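Local coordinates for glideosome-associated protein 50 (Plasmodium falciparum 3D7, PDB 3TGH), which is a component of the glideosome that may help assemble and hold this gliding and invasion machinery at the parasite's inner membrane complex, at residues N59-V64 with M74-V79; T82-W85 with A91-L94. All coordinates share one frame; numbering follows the deposited sequence. Where two conformers were deposited one is given.

Overall arrangement
Contacts 1 and 2 follow in series along one calcineurin-like phosphoesterase domain, their centres about 13 Å apart. Contact 1 is an aromatic pairing between helix 56-62 and strand 75-78. The chain then runs on through Gly81 into contact 2, a polar link between helices 82-85 and 89-97. Asn44 ties the two regions together, bonding to Thr78 in the first and to Asp84 and Gln92 in the second. Contact 1 lies away from the annotated metal sites. Contact 2 is nearer to one of them, the Asp84 side chain being about 9 Å from that of His233, which binds metal cation 2, and about 12 Å from a cobalt ion.

Contact 1: residues N59-V64 with M74-V79; sequences NLYEDV and MPFFTV
Tyr61 and Phe76 carry this contact alone, and they illustrate how one aromatic pair can seat a short helix on a strand whose backbone is 11.1 Å away from CA of Tyr61 to CA of Phe76. Along 59-64, the helix is widened by a pi-type turn before Tyr61 turns inward. Its CG stands anti to the backbone N (chi1 178°), which sends the ring out from the helix to the strand. There Phe76 receives it in a T-shaped arrangement: the Tyr61 edge meets the Phe76 face, with centroids 5.2 Å apart and planes at 73°. Tyr61 CE1 sits over the ring centre, 3.9 Å above the plane of Phe76. The hydroxyl lies at the CG end of the ring, Tyr61 OH being 3.6 Å from Phe76 CB. The two side chains run antiparallel, each lying alongside the other. This buried hydroxyl of Tyr61 is satisfied by Pro119 O, and Trp121 adds a second edge-to-face pairing to the Tyr61 ring. Beyond Tyr61 the segment turns: Val64 N bonds back to Tyr61 O at 3.1 Å, and the Val64 side chain packs on Gln19 and Ala23 of helix 17-32. On the strand, Phe76 also rests on Ile38 and Ser40, while its backbone pairs with Lys120 and Ile122. The two rings therefore join the helix and second strand of the beta-alpha-beta unit formed by strand 37-40, helix 56-62 and strand 75-78, part of the mixed sheet of the calcineurin-like phosphoesterase fold.

Contact 2: residues T82-W85 with A91-L94; sequences TRDW and AQLL
Asp84 and Gln92 mark the closest backbone approach of the weakly bonded helical turn 82-85 to helix 89-97, with their CA atoms 8.4 Å apart, wide enough that side chains and a water must span the gap. Gln92 reaches across with a chain stretched out past CG (chi2 -161°) and gives Asp84 OD1 a nearly straight hydrogen bond from NE2, 2.9 Å long with an angle of 173° at the hydrogen. The carboxylate and amide planes are 86° apart; the bond leaves in the amide plane of Gln92 and meets OD1 from above the carboxylate plane of Asp84. The second hydrogen of the amide is used as well: Gln92 NE2 donates to a water at 3.0 Å, which in turn donates to Asp84 O at 2.8 Å, so that one nitrogen grips the Asp84 side chain directly and its backbone through the water. Residues 81-84, Gly-Thr-Arg-Asp, probably correspond to the GNH(D/E) motif of metallophosphoesterases, keeping its glycine and, in Asp84, its acidic residue. Here the carboxylate gathers backbone N-H groups from the loop after strand 37-40 and from Gly81, just before the turn: OD2 accepts from Asn44 and Gly81, and OD1 from Phe45 besides Gln92. Gln92 OE1 receives Asn44 ND2; together with the NE2 bond to the carboxylate this settles which way round the amide sits. Nearby, Thr82 packs against the metal-binding His233.

Contact 1: residues N59-V64 with M74-V79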
ATOM      1  N   ASN A  59      14.756  15.904   4.163  1.00 31.99           N
ATOM      2  CA  ASN A  59      15.936  15.173   3.684  1.00 35.11           C
ATOM      3  C   ASN A  59      15.645  13.817   3.040  1.00 33.30           C
ATOM      4  O   ASN A  59      16.338  13.431   2.100  1.00 32.80           O
ATOM      5  CB  ASN A  59      16.943  14.972   4.823  1.00 37.00           C
ATOM      6  CG  ASN A  59      17.511  16.279   5.339  1.00 42.23           C
ATOM      7  OD1 ASN A  59      17.672  17.247   4.588  1.00 47.66           O
ATOM      8  ND2 ASN A  59      17.835  16.310   6.624  1.00 45.40           N
ATOM      9  N   LEU A  60      14.637  13.100   3.541  1.00 29.92           N
ATOM     10  CA  LEU A  60      14.335  11.752   3.054  1.00 29.57           C
ATOM     11  C   LEU A  60      13.105  11.653   2.155  1.00 28.97           C
ATOM     12  O   LEU A  60      12.920  10.634   1.505  1.00 29.15           O
ATOM     13  CB  LEU A  60      14.184  10.775   4.226  1.00 29.02           C
ATOM     14  CG  LEU A  60      15.390  10.637   5.158  1.00 31.69           C
ATOM     15  CD1 LEU A  60      15.090   9.658   6.294  1.00 32.12           C
ATOM     16  CD2 LEU A  60      16.625  10.198   4.378  1.00 35.98           C
ATOM     17  N   TYR A  61      12.265  12.689   2.120  1.00 27.54           N
ATOM     18  CA  TYR A  61      11.044  12.643   1.320  1.00 28.30           C
ATOM     19  C   TYR A  61      10.999  13.804   0.340  1.00 29.01           C
ATOM     20  O   TYR A  61      11.080  13.596  -0.870  1.00 29.83           O
ATOM     21  CB  TYR A  61       9.809  12.641   2.222  1.00 26.86           C
ATOM     22  CG  TYR A  61       8.474  12.636   1.499  1.00 25.16           C
ATOM     23  CD1 TYR A  61       7.951  11.462   0.972  1.00 24.63           C
ATOM     24  CD2 TYR A  61       7.724  13.806   1.362  1.00 26.87           C
ATOM     25  CE1 TYR A  61       6.712  11.447   0.323  1.00 24.35           C
ATOM     26  CE2 TYR A  61       6.489  13.800   0.707  1.00 25.91           C
ATOM     27  CZ  TYR A  61       5.995  12.607   0.190  1.00 28.13           C
ATOM     28  OH  TYR A  61       4.779  12.568  -0.443  1.00 30.04           O
ATOM     29  N   GLU A  62      10.894  15.021   0.866  1.00 28.82           N
ATOM     30  CA  GLU A  62      10.690  16.205   0.032  1.00 32.08           C
ATOM     31  C   GLU A  62      11.805  16.408  -0.988  1.00 33.18           C
ATOM     32  O   GLU A  62      11.531  16.664  -2.158  1.00 34.28           O
ATOM     33  CB  GLU A  62      10.570  17.469   0.882  1.00 32.91           C
ATOM     34  CG  GLU A  62       9.394  17.480   1.852  1.00 34.62           C
ATOM     35  CD  GLU A  62       9.381  18.721   2.743  1.00 37.55           C
ATOM     36  OE1 GLU A  62      10.177  19.653   2.507  1.00 39.29           O
ATOM     37  OE2 GLU A  62       8.572  18.759   3.686  1.00 37.78           O
ATOM     38  N   ASP A  63      13.056  16.301  -0.549  1.00 32.65           N
ATOM     39  CA  ASP A  63      14.195  16.527  -1.447  1.00 35.01           C
ATOM     40  C   ASP A  63      14.534  15.315  -2.322  1.00 34.33           C
ATOM     41  O   ASP A  63      15.329  15.435  -3.251  1.00 35.46           O
ATOM     42  CB  ASP A  63      15.435  16.960  -0.658  1.00 35.81           C
ATOM     43  CG  ASP A  63      15.322  18.377  -0.113  1.00 42.44           C
ATOM     44  OD1 ASP A  63      14.359  19.096  -0.465  1.00 47.23           O
ATOM     45  OD2 ASP A  63      16.211  18.779   0.661  1.00 45.45           O
ATOM     46  N   VAL A  64      13.942  14.159  -2.021  1.00 32.09           N
ATOM     47  CA  VAL A  64      14.220  12.930  -2.753  1.00 31.05           C
ATOM     48  C   VAL A  64      13.211  12.719  -3.881  1.00 30.98           C
ATOM     49  O   VAL A  64      13.588  12.284  -4.971  1.00 31.33           O
ATOM     50  CB  VAL A  64      14.219  11.696  -1.807  1.00 30.80           C
ATOM     51  CG1 VAL A  64      14.394  10.390  -2.594  1.00 28.29           C
ATOM     52  CG2 VAL A  64      15.307  11.832  -0.749  1.00 31.01           C
ATOM     53  N   MET A  74       1.110  14.534  -6.921  1.00 27.34           N
ATOM     54  CA  MET A  74      -0.007  13.603  -6.962  1.00 27.82           C
ATOM     55  C   MET A  74      -0.162  12.996  -5.565  1.00 25.39           C
ATOM     56  O   MET A  74       0.737  13.135  -4.733  1.00 24.68           O
ATOM     57  CB  MET A  74       0.281  12.498  -7.981  1.00 24.27           C
ATOM     58  CG  MET A  74       1.516  11.653  -7.659  1.00 26.82           C
ATOM     59  SD  MET A  74       1.898  10.466  -8.962  1.00 30.12           S
ATOM     60  CE  MET A  74       2.416  11.586 -10.273  1.00 31.75           C
ATOM     61  N   PRO A  75      -1.292  12.326  -5.294  1.00 25.51           N
ATOM     62  CA  PRO A  75      -1.476  11.716  -3.979  1.00 25.05           C
ATOM     63  C   PRO A  75      -0.438  10.651  -3.674  1.00 25.39           C
ATOM     64  O   PRO A  75      -0.039   9.916  -4.570  1.00 25.38           O
ATOM     65  CB  PRO A  75      -2.866  11.074  -4.080  1.00 27.46           C
ATOM     66  CG  PRO A  75      -3.556  11.863  -5.123  1.00 28.51           C
ATOM     67  CD  PRO A  75      -2.498  12.182  -6.126  1.00 26.65           C
ATOM     68  N   PHE A  76      -0.011  10.616  -2.414  1.00 23.57           N
ATOM     69  CA  PHE A  76       0.894   9.611  -1.862  1.00 22.60           C
ATOM     70  C   PHE A  76       0.147   8.991  -0.675  1.00 22.06           C
ATOM     71  O   PHE A  76       0.199   9.517   0.452  1.00 21.88           O
ATOM     72  CB  PHE A  76       2.188  10.299  -1.421  1.00 22.26           C
ATOM     73  CG  PHE A  76       3.278   9.354  -0.982  1.00 23.14           C
ATOM     74  CD1 PHE A  76       4.199   8.861  -1.896  1.00 23.49           C
ATOM     75  CD2 PHE A  76       3.426   9.023   0.352  1.00 24.89           C
ATOM     76  CE1 PHE A  76       5.220   8.012  -1.490  1.00 23.80           C
ATOM     77  CE2 PHE A  76       4.447   8.164   0.764  1.00 22.72           C
ATOM     78  CZ  PHE A  76       5.334   7.660  -0.163  1.00 21.31           C
ATOM     79  N   PHE A  77      -0.596   7.916  -0.949  1.00 21.84           N
ATOM     80  CA  PHE A  77      -1.452   7.263   0.038  1.00 19.23           C
ATOM     81  C   PHE A  77      -0.561   6.319   0.816  1.00 21.18           C
ATOM     82  O   PHE A  77      -0.054   5.337   0.255  1.00 23.44           O
ATOM     83  CB  PHE A  77      -2.561   6.435  -0.615  1.00 20.76           C
ATOM     84  CG  PHE A  77      -3.567   7.242  -1.393  1.00 20.80           C
ATOM     85  CD1 PHE A  77      -4.542   7.973  -0.737  1.00 25.25           C
ATOM     86  CD2 PHE A  77      -3.565   7.225  -2.778  1.00 22.13           C
ATOM     87  CE1 PHE A  77      -5.476   8.711  -1.458  1.00 27.26           C
ATOM     88  CE2 PHE A  77      -4.492   7.959  -3.500  1.00 24.89           C
ATOM     89  CZ  PHE A  77      -5.447   8.699  -2.840  1.00 27.69           C
ATOM     90  N   THR A  78      -0.361   6.606   2.091  1.00 19.81           N
ATOM     91  CA  THR A  78       0.556   5.806   2.874  1.00 18.58           C
ATOM     92  C   THR A  78      -0.068   5.223   4.134  1.00 20.67           C
ATOM     93  O   THR A  78      -1.181   5.564   4.521  1.00 21.54           O
ATOM     94  CB  THR A  78       1.842   6.593   3.188  1.00 21.51           C
ATOM     95  OG1 THR A  78       2.816   5.677   3.707  1.00 21.20           O
ATOM     96  CG2 THR A  78       1.588   7.703   4.188  1.00 22.22           C
ATOM     97  N   VAL A  79       0.650   4.266   4.718  1.00 20.24           N
ATOM     98  CA  VAL A  79       0.317   3.685   6.005  1.00 22.17           C
ATOM     99  C   VAL A  79       1.603   3.599   6.816  1.00 21.01           C
ATOM    100  O   VAL A  79       2.699   3.756   6.277  1.00 20.60           O
ATOM    101  CB  VAL A  79      -0.237   2.247   5.875  1.00 21.99           C
ATOM    102  CG1 VAL A  79      -1.585   2.247   5.175  1.00 25.32           C
ATOM    103  CG2 VAL A  79       0.759   1.351   5.129  1.00 25.81           C
TER

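Contact 2: residues T82-W85 with A91-L94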
ATOM      1  N   THR A  82       6.011  -0.979  11.248  1.00 24.91           N
ATOM      2  CA  THR A  82       6.542  -1.111  12.601  1.00 24.13           C
ATOM      3  C   THR A  82       7.655  -0.118  12.900  1.00 26.12           C
ATOM      4  O   THR A  82       7.792   0.322  14.036  1.00 28.68           O
ATOM      5  CB  THR A  82       7.038  -2.540  12.878  1.00 26.32           C
ATOM      6  OG1 THR A  82       8.005  -2.906  11.892  1.00 31.07           O
ATOM      7  CG2 THR A  82       5.869  -3.511  12.827  1.00 31.29           C
ATOM      8  N   ARG A  83       8.439   0.241  11.885  1.00 25.44           N
ATOM      9  CA  ARG A  83       9.520   1.209  12.061  1.00 27.57           C
ATOM     10  C   ARG A  83       8.999   2.616  12.389  1.00 26.59           C
ATOM     11  O   ARG A  83       9.659   3.376  13.093  1.00 29.37           O
ATOM     12  CB  ARG A  83      10.401   1.284  10.810  1.00 29.38           C
ATOM     13  CG  ARG A  83      11.016  -0.044  10.357  1.00 34.55           C
ATOM     14  CD  ARG A  83      11.933  -0.681  11.386  1.00 41.78           C
ATOM     15  NE  ARG A  83      13.131   0.124  11.636  1.00 47.45           N
ATOM     16  CZ  ARG A  83      14.235  -0.318  12.240  1.00 54.64           C
ATOM     17  NH1 ARG A  83      14.331  -1.576  12.664  1.00 57.83           N
ATOM     18  NH2 ARG A  83      15.259   0.510  12.418  1.00 54.37           N
ATOM     19  N   ASP A  84       7.818   2.955  11.882  1.00 25.38           N
ATOM     20  CA  ASP A  84       7.217   4.261  12.145  1.00 23.22           C
ATOM     21  C   ASP A  84       6.659   4.366  13.576  1.00 24.10           C
ATOM     22  O   ASP A  84       6.696   5.440  14.209  1.00 23.76           O
ATOM     23  CB  ASP A  84       6.108   4.520  11.134  1.00 20.15           C
ATOM     24  CG  ASP A  84       6.614   4.515   9.692  1.00 21.63           C
ATOM     25  OD1 ASP A  84       7.466   5.367   9.357  1.00 24.47           O
ATOM     26  OD2 ASP A  84       6.169   3.650   8.905  1.00 23.65           O
ATOM     27  N   TRP A  85       6.114   3.255  14.066  1.00 22.52           N
ATOM     28  CA  TRP A  85       5.509   3.191  15.398  1.00 22.82           C
ATOM     29  C   TRP A  85       6.484   3.313  16.571  1.00 25.07           C
ATOM     30  O   TRP A  85       6.059   3.592  17.694  1.00 25.48           O
ATOM     31  CB  TRP A  85       4.679   1.915  15.539  1.00 22.42           C
ATOM     32  CG  TRP A  85       3.311   2.024  14.957  1.00 21.42           C
ATOM     33  CD1 TRP A  85       2.873   1.494  13.777  1.00 22.43           C
ATOM     34  CD2 TRP A  85       2.184   2.705  15.536  1.00 23.55           C
ATOM     35  NE1 TRP A  85       1.540   1.812  13.581  1.00 24.73           N
ATOM     36  CE2 TRP A  85       1.094   2.544  14.650  1.00 23.66           C
ATOM     37  CE3 TRP A  85       1.988   3.416  16.723  1.00 28.64           C
ATOM     38  CZ2 TRP A  85      -0.179   3.088  14.908  1.00 26.32           C
ATOM     39  CZ3 TRP A  85       0.717   3.960  16.981  1.00 28.20           C
ATOM     40  CH2 TRP A  85      -0.342   3.793  16.074  1.00 27.49           C
ATOM     41  N   ALA A  91       2.895  12.400  14.588  1.00 23.45           N
ATOM     42  CA  ALA A  91       3.366  13.397  13.645  1.00 24.56           C
ATOM     43  C   ALA A  91       3.081  13.016  12.197  1.00 24.71           C
ATOM     44  O   ALA A  91       2.734  13.873  11.386  1.00 25.55           O
ATOM     45  CB  ALA A  91       4.873  13.663  13.845  1.00 25.23           C
ATOM     46  N   GLN A  92       3.218  11.732  11.864  1.00 23.05           N
ATOM     47  CA  GLN A  92       2.928  11.283  10.508  1.00 22.39           C
ATOM     48  C   GLN A  92       1.435  11.358  10.200  1.00 23.12           C
ATOM     49  O   GLN A  92       1.049  11.631   9.071  1.00 24.58           O
ATOM     50  CB  GLN A  92       3.438   9.861  10.295  1.00 22.21           C
ATOM     51  CG  GLN A  92       4.931   9.755  10.442  1.00 21.66           C
ATOM     52  CD  GLN A  92       5.495   8.502   9.813  1.00 22.42           C
ATOM     53  OE1 GLN A  92       5.116   8.113   8.701  1.00 22.24           O
ATOM     54  NE2 GLN A  92       6.427   7.868  10.514  1.00 20.28           N
ATOM     55  N   LEU A  93       0.609  11.112  11.213  1.00 23.71           N
ATOM     56  CA  LEU A  93      -0.841  11.259  11.101  1.00 24.34           C
ATOM     57  C   LEU A  93      -1.231  12.729  10.878  1.00 25.56           C
ATOM     58  O   LEU A  93      -2.051  13.046   9.995  1.00 25.53           O
ATOM     59  CB  LEU A  93      -1.510  10.690  12.356  1.00 25.63           C
ATOM     60  CG  LEU A  93      -3.036  10.742  12.429  1.00 29.06           C
ATOM     61  CD1 LEU A  93      -3.642   9.762  11.443  1.00 34.10           C
ATOM     62  CD2 LEU A  93      -3.527  10.466  13.853  1.00 29.84           C
ATOM     63  N   LEU A  94      -0.646  13.634  11.660  1.00 25.08           N
ATOM     64  CA  LEU A  94      -0.983  15.049  11.539  0.71 26.44           C
ATOM     65  C   LEU A  94      -0.562  15.612  10.180  1.00 28.21           C
ATOM     66  O   LEU A  94      -1.276  16.432   9.594  1.00 30.08           O
ATOM     67  CB  LEU A  94      -0.368  15.856  12.683  0.71 25.21           C
ATOM     68  CG  LEU A  94      -0.972  15.582  14.061  0.71 26.59           C
ATOM     69  CD1 LEU A  94      -0.156  16.284  15.139  0.71 32.04           C
ATOM     70  CD2 LEU A  94      -2.451  15.992  14.124  0.71 29.69           C
TER
HETATM   71  O   HOH W   1       7.601   7.974  13.307  1.00 18.47           O